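Local coordinates for protein phenylacetate-coenzyme A ligase (Bacteroides vulgatus, PDB 3LAX) that belongs to the AMP-binding enzyme superfamily, named as a ligase and represented here by a fragment carrying its small C-terminal domain, at residues A[10-15]-A[78-83]; A[17-22]-A[72-77]. All coordinates share one frame; numbering follows the deposited sequence.

Contact 1 of 2, residues A[10-15]-A[78-83]; sequences KGVNIF and ILVTPR
V12 and V80 meet tip to tip across this contact. The touching branches are CG2 of V12 and CG1 of V80, 3.8 Å apart. I14 approaches differently: it runs across both V80 and I78 at a slant, and its two branches divide the work. Its longer branch carries CD1 to V80 CG2, a close 3.5 Å. I14 and V80 each have a second deposited conformer, so that closeness holds for the conformer described here. The shorter branch puts I14 CG2 against I78 CG2, at 3.9 Å. In I14, CG2 stands opposite the backbone N and CG1 opposite the carbonyl carbon (chi1 -64°), which sends the two branches to different partners. V80 likewise offers one methyl to each neighbour, CG1 to V12 and CG2 to I14.

V12 and I14 are alternate residues of strand 12-14, and both direct CB to the same partner segment. That segment starts at the end of helix 60-78. L79 leaves the helical conformation with positive phi (77°), and the chain then turns toward strand 83-87. The contact thus joins the short two-stranded hairpin sheet to the exit of the long helix. Strand 43-52 adds to the apolar cluster, since M46 touches both I14 and I78.

The carbonyl of I78 is part of the interface too. V12 CG1 lies 3.7 Å from I78 O. A water donates to I78 O at 2.9 Å and to N13 O at 2.8 Å, linking the two backbones. The side chains that meet are all branched aliphatics, so the contact probably rests mainly on aliphatic packing, while the water gives each of the two carbonyl oxygens a hydrogen bond.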
loop_
_atom_site.group_PDB
_atom_site.type_symbol
_atom_site.label_atom_id
_atom_site.label_comp_id
_atom_site.label_asym_id
_atom_site.label_seq_id
_atom_site.Cartn_x
_atom_site.Cartn_y
_atom_site.Cartn_z
ATOM N N LYS A 10 10.808 4.904 9.941
ATOM C CA LYS A 10 10.807 5.371 11.325
ATOM C C LYS A 10 11.314 4.310 12.307
ATOM O O LYS A 10 10.670 4.066 13.335
ATOM C CB LYS A 10 9.401 5.821 11.731
ATOM C CG LYS A 10 9.218 7.329 11.766
ATOM C CD LYS A 10 9.865 7.991 10.567
ATOM C CE LYS A 10 9.795 9.499 10.688
ATOM N NZ LYS A 10 10.730 10.176 9.751
ATOM N N GLY A 11 12.440 3.679 11.983
ATOM C CA GLY A 11 13.047 2.683 12.850
ATOM C C GLY A 11 12.471 1.285 12.739
ATOM O O GLY A 11 13.024 0.348 13.310
ATOM N N VAL A 12 11.373 1.135 12.001
ATOM C CA VAL A 12 10.659 -0.138 11.944
ATOM C C VAL A 12 10.970 -0.900 10.658
ATOM O O VAL A 12 10.737 -0.397 9.554
ATOM C CB VAL A 12 9.123 0.069 12.057
ATOM C CG1 VAL A 12 8.391 -1.269 12.004
ATOM C CG2 VAL A 12 8.768 0.842 13.332
ATOM N N ASN A 13 11.498 -2.113 10.796
ATOM C CA ASN A 13 11.766 -2.953 9.639
ATOM C C ASN A 13 10.465 -3.549 9.138
ATOM O O ASN A 13 9.701 -4.123 9.910
ATOM C CB ASN A 13 12.736 -4.088 9.987
ATOM C CG ASN A 13 14.138 -3.599 10.248
ATOM O OD1 ASN A 13 15.110 -4.239 9.849
ATOM N ND2 ASN A 13 14.255 -2.460 10.914
ATOM N N ILE A 14 10.227 -3.425 7.840
ATOM C CA ILE A 14 8.998 -3.907 7.221
ATOM C C ILE A 14 9.305 -4.694 5.955
ATOM O O ILE A 14 10.085 -4.240 5.119
ATOM C CB ILE A 14 8.088 -2.720 6.849
ATOM C CG1 ILE A 14 7.645 -1.977 8.109
ATOM C CG2 ILE A 14 6.871 -3.184 6.049
ATOM C CD1 ILE A 14 6.970 -0.663 7.819
ATOM N N PHE A 15 8.692 -5.860 5.810
ATOM C CA PHE A 15 8.827 -6.641 4.595
ATOM C C PHE A 15 7.608 -6.394 3.723
ATOM O O PHE A 15 6.500 -6.759 4.092
ATOM C CB PHE A 15 8.963 -8.128 4.918
ATOM C CG PHE A 15 10.242 -8.472 5.592
ATOM C CD1 PHE A 15 11.369 -8.781 4.846
ATOM C CD2 PHE A 15 10.330 -8.464 6.971
ATOM C CE1 PHE A 15 12.562 -9.095 5.466
ATOM C CE2 PHE A 15 11.519 -8.774 7.602
ATOM C CZ PHE A 15 12.637 -9.088 6.847
ATOM N N ILE A 78 2.303 -4.772 9.961
ATOM C CA ILE A 78 3.595 -4.088 9.789
ATOM C C ILE A 78 3.962 -3.142 10.929
ATOM O O ILE A 78 5.118 -2.732 11.039
ATOM C CB ILE A 78 3.690 -3.379 8.418
ATOM C CG1 ILE A 78 2.749 -2.172 8.368
ATOM C CG2 ILE A 78 3.406 -4.381 7.297
ATOM C CD1 ILE A 78 2.777 -1.428 7.039
ATOM N N LEU A 79 2.985 -2.806 11.773
ATOM C CA LEU A 79 3.227 -2.068 13.020
ATOM C C LEU A 79 3.469 -0.573 12.826
ATOM O O LEU A 79 4.005 0.111 13.704
ATOM C CB LEU A 79 4.371 -2.702 13.829
ATOM C CG LEU A 79 4.244 -4.199 14.104
ATOM C CD1 LEU A 79 5.433 -4.700 14.957
ATOM C CD2 LEU A 79 2.950 -4.513 14.803
ATOM N N VAL A 80 3.104 -0.082 11.651
ATOM C CA VAL A 80 3.012 1.350 11.429
ATOM C C VAL A 80 1.779 1.555 10.579
ATOM O O VAL A 80 1.334 0.640 9.893
ATOM C CB VAL A 80 4.247 1.934 10.722
ATOM C CG1 VAL A 80 5.494 1.805 11.615
ATOM C CG2 VAL A 80 4.455 1.266 9.382
ATOM N N THR A 81 1.188 2.739 10.673
ATOM C CA THR A 81 -0.041 3.006 9.937
ATOM C C THR A 81 0.272 3.597 8.571
ATOM O O THR A 81 0.817 4.696 8.481
ATOM C CB THR A 81 -0.937 3.977 10.711
ATOM O OG1 THR A 81 -1.239 3.415 11.992
ATOM C CG2 THR A 81 -2.234 4.229 9.957
ATOM N N PRO A 82 -0.062 2.865 7.494
ATOM C CA PRO A 82 0.142 3.453 6.172
ATOM C C PRO A 82 -1.061 4.286 5.778
ATOM O O PRO A 82 -2.157 4.111 6.328
ATOM C CB PRO A 82 0.210 2.228 5.268
ATOM C CG PRO A 82 -0.737 1.250 5.930
ATOM C CD PRO A 82 -0.649 1.513 7.415
ATOM N N ARG A 83 -0.852 5.192 4.839
ATOM C CA ARG A 83 -1.979 5.857 4.197
ATOM C C ARG A 83 -2.410 5.007 3.012
ATOM O O ARG A 83 -1.660 4.841 2.065
ATOM C CB ARG A 83 -1.601 7.263 3.739
ATOM C CG ARG A 83 -2.701 7.961 2.959
ATOM C CD ARG A 83 -4.018 7.963 3.720
ATOM N NE ARG A 83 -4.641 9.284 3.732
ATOM C CZ ARG A 83 -5.270 9.827 2.691
ATOM N NH1 ARG A 83 -5.356 9.165 1.544
ATOM N NH2 ARG A 83 -5.805 11.038 2.796
HETATM O O HOH W 1 7.129 -4.755 10.744
#

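Contact 2 of 2, residues A[17-22]-A[72-77]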
loop_
_atom_site.group_PDB
_atom_site.type_symbol
_atom_site.label_atom_id
_atom_site.label_comp_id
_atom_site.label_asym_id
_atom_site.label_seq_id
_atom_site.Cartn_x
_atom_site.Cartn_y
_atom_site.Cartn_z
ATOM N N ILE A 17 6.429 -7.838 1.298
ATOM C CA ILE A 17 5.628 -9.005 0.958
ATOM C C ILE A 17 4.444 -9.175 1.940
ATOM O O ILE A 17 3.395 -9.701 1.563
ATOM C CB ILE A 17 6.489 -10.299 0.857
ATOM C CG1 ILE A 17 5.766 -11.363 0.037
ATOM C CG2 ILE A 17 6.889 -10.819 2.238
ATOM C CD1 ILE A 17 4.668 -12.073 0.774
ATOM N N GLN A 18 4.618 -8.744 3.190
ATOM C CA GLN A 18 3.578 -8.732 4.233
ATOM C C GLN A 18 2.347 -7.970 3.763
ATOM O O GLN A 18 1.201 -8.325 4.027
ATOM C CB GLN A 18 4.093 -7.990 5.485
ATOM C CG GLN A 18 5.276 -8.608 6.250
ATOM C CD GLN A 18 5.712 -7.757 7.456
ATOM O OE1 GLN A 18 5.156 -7.867 8.553
ATOM N NE2 GLN A 18 6.718 -6.916 7.253
ATOM N N ILE A 19 2.620 -6.836 3.136
ATOM C CA ILE A 19 1.565 -5.951 2.662
ATOM C C ILE A 19 0.849 -6.615 1.487
ATOM O O ILE A 19 -0.383 -6.664 1.437
ATOM C CB ILE A 19 2.176 -4.601 2.246
ATOM C CG1 ILE A 19 2.680 -3.855 3.494
ATOM C CG2 ILE A 19 1.163 -3.761 1.469
ATOM C CD1 ILE A 19 3.601 -2.685 3.214
ATOM N N GLU A 20 1.632 -7.125 0.543
ATOM C CA GLU A 20 1.093 -7.821 -0.618
ATOM C C GLU A 20 0.147 -8.941 -0.207
ATOM O O GLU A 20 -0.949 -9.076 -0.739
ATOM C CB GLU A 20 2.246 -8.391 -1.445
ATOM C CG GLU A 20 1.836 -9.114 -2.700
ATOM C CD GLU A 20 3.046 -9.622 -3.460
ATOM O OE1 GLU A 20 3.876 -8.793 -3.903
ATOM O OE2 GLU A 20 3.182 -10.849 -3.593
ATOM N N THR A 21 0.583 -9.770 0.738
ATOM C CA THR A 21 -0.214 -10.916 1.166
ATOM C C THR A 21 -1.584 -10.499 1.696
ATOM O O THR A 21 -2.612 -11.121 1.382
ATOM C CB THR A 21 0.543 -11.706 2.233
ATOM O OG1 THR A 21 1.746 -12.211 1.648
ATOM C CG2 THR A 21 -0.298 -12.869 2.740
ATOM N N ILE A 22 -1.595 -9.447 2.502
ATOM C CA ILE A 22 -2.844 -8.925 3.034
ATOM C C ILE A 22 -3.755 -8.387 1.927
ATOM O O ILE A 22 -4.949 -8.705 1.894
ATOM C CB ILE A 22 -2.582 -7.858 4.110
ATOM C CG1 ILE A 22 -2.192 -8.549 5.419
ATOM C CG2 ILE A 22 -3.802 -6.977 4.312
ATOM C CD1 ILE A 22 -1.483 -7.665 6.409
ATOM N N ARG A 72 -6.440 -1.050 8.796
ATOM C CA ARG A 72 -6.420 -1.772 10.065
ATOM C C ARG A 72 -5.562 -3.033 9.962
ATOM O O ARG A 72 -4.686 -3.284 10.790
ATOM C CB ARG A 72 -7.864 -2.150 10.411
ATOM C CG ARG A 72 -8.143 -2.555 11.842
ATOM C CD ARG A 72 -9.633 -2.341 12.151
ATOM N NE ARG A 72 -10.465 -2.407 10.948
ATOM C CZ ARG A 72 -11.631 -1.783 10.806
ATOM N NH1 ARG A 72 -12.101 -1.038 11.795
ATOM N NH2 ARG A 72 -12.332 -1.899 9.674
ATOM N N GLN A 73 -5.822 -3.837 8.935
ATOM C CA GLN A 73 -5.081 -5.086 8.764
ATOM C C GLN A 73 -3.602 -4.832 8.518
ATOM O O GLN A 73 -2.747 -5.555 9.054
ATOM C CB GLN A 73 -5.658 -5.931 7.634
ATOM C CG GLN A 73 -6.988 -6.588 7.992
ATOM C CD GLN A 73 -7.383 -7.636 6.982
ATOM O OE1 GLN A 73 -6.527 -8.248 6.342
ATOM N NE2 GLN A 73 -8.683 -7.836 6.810
ATOM N N LEU A 74 -3.280 -3.821 7.714
ATOM C CA LEU A 74 -1.867 -3.509 7.454
ATOM C C LEU A 74 -1.169 -3.039 8.731
ATOM O O LEU A 74 -0.054 -3.479 9.034
ATOM C CB LEU A 74 -1.702 -2.468 6.337
ATOM C CG LEU A 74 -2.135 -2.955 4.954
ATOM C CD1 LEU A 74 -1.979 -1.854 3.929
ATOM C CD2 LEU A 74 -1.304 -4.175 4.557
ATOM N N LYS A 75 -1.805 -2.145 9.482
ATOM C CA LYS A 75 -1.212 -1.702 10.741
ATOM C C LYS A 75 -0.946 -2.895 11.675
ATOM O O LYS A 75 0.124 -2.990 12.294
ATOM C CB LYS A 75 -2.072 -0.647 11.448
ATOM C CG LYS A 75 -1.394 -0.140 12.734
ATOM C CD LYS A 75 -2.125 0.984 13.435
ATOM C CE LYS A 75 -1.235 1.558 14.554
ATOM N NZ LYS A 75 -1.929 2.537 15.454
ATOM N N ASP A 76 -1.898 -3.815 11.773
ATOM C CA ASP A 76 -1.725 -4.990 12.638
ATOM C C ASP A 76 -0.509 -5.811 12.249
ATOM O O ASP A 76 0.122 -6.437 13.099
ATOM C CB ASP A 76 -2.947 -5.899 12.571
ATOM C CG ASP A 76 -4.093 -5.386 13.387
ATOM O OD1 ASP A 76 -3.921 -4.338 14.033
ATOM O OD2 ASP A 76 -5.165 -6.035 13.373
ATOM N N GLU A 77 -0.188 -5.830 10.964
ATOM C CA GLU A 77 0.893 -6.681 10.471
ATOM C C GLU A 77 2.242 -5.988 10.502
ATOM O O GLU A 77 3.219 -6.555 11.000
ATOM C CB GLU A 77 0.602 -7.159 9.051
ATOM C CG GLU A 77 1.759 -7.943 8.416
ATOM C CD GLU A 77 2.112 -9.217 9.173
ATOM O OE1 GLU A 77 1.207 -9.816 9.805
ATOM O OE2 GLU A 77 3.299 -9.623 9.123
HETATM O O HOH W 2 -6.265 -9.822 4.122
#
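The amide of Q18 and the carboxylate of E77 stand nearly perpendicular, with planes 88° apart. E77 OE2 comes to the edge of the Q18 amide, close to its plane, 2.6 Å from the atom placed as OE1. That atom is tilted out of the carboxylate plane. The amide is probably turned over, so no bond is assigned. Q18 CB also lies 3.7 Å from E77 CG. E77 bends at chi2 (61°), turning its carboxylate across the Q18 chain. In the second amide, Q73 OE1 accepts from a water at 2.7 Å, which also donates to I22 O at 2.8 Å. Its NE2 is hydrogen-bonded to E69.

These residues join helix 16-24 to helix 60-78, the two helices of this small alpha/beta domain. The short segments run roughly antiparallel, at 145°, with axes 10.0 Å apart. Q18 and I22 each have a second conformer; distances are for the one described. Between the helices I22 fits against three residues of the longer one. Its CG2 touches L74 CD2 at 3.8 Å and nears Q73 OE1. Its CD1 reaches E77 CB, 3.4 Å away. The L74 side chain crosses that of I19 at about a right angle, its CD2 4.0 Å from I19 CG2.

Both contacts use the C-terminal end of helix 60-78. Contact 2 takes its last turns, and contact 1 takes its final residue and the loop that follows. Their partners are consecutive too, strand 12-14 leading into helix 16-24, so contact 2 is nested within the chain loop closed by contact 1. They meet where I78 packs on I19 and P82 on L74. Each is partly buried, with two buried residues: I14 and I78 in contact 1, I19 and L74 in contact 2. Contact 1 pairs aliphatic side chains. Contact 2 adds a polar margin of Q18, Q73 and exposed E77 to its aliphatic centre. A water bridges two backbone carbonyls in contact 1, a carbonyl and the Q73 amide in contact 2.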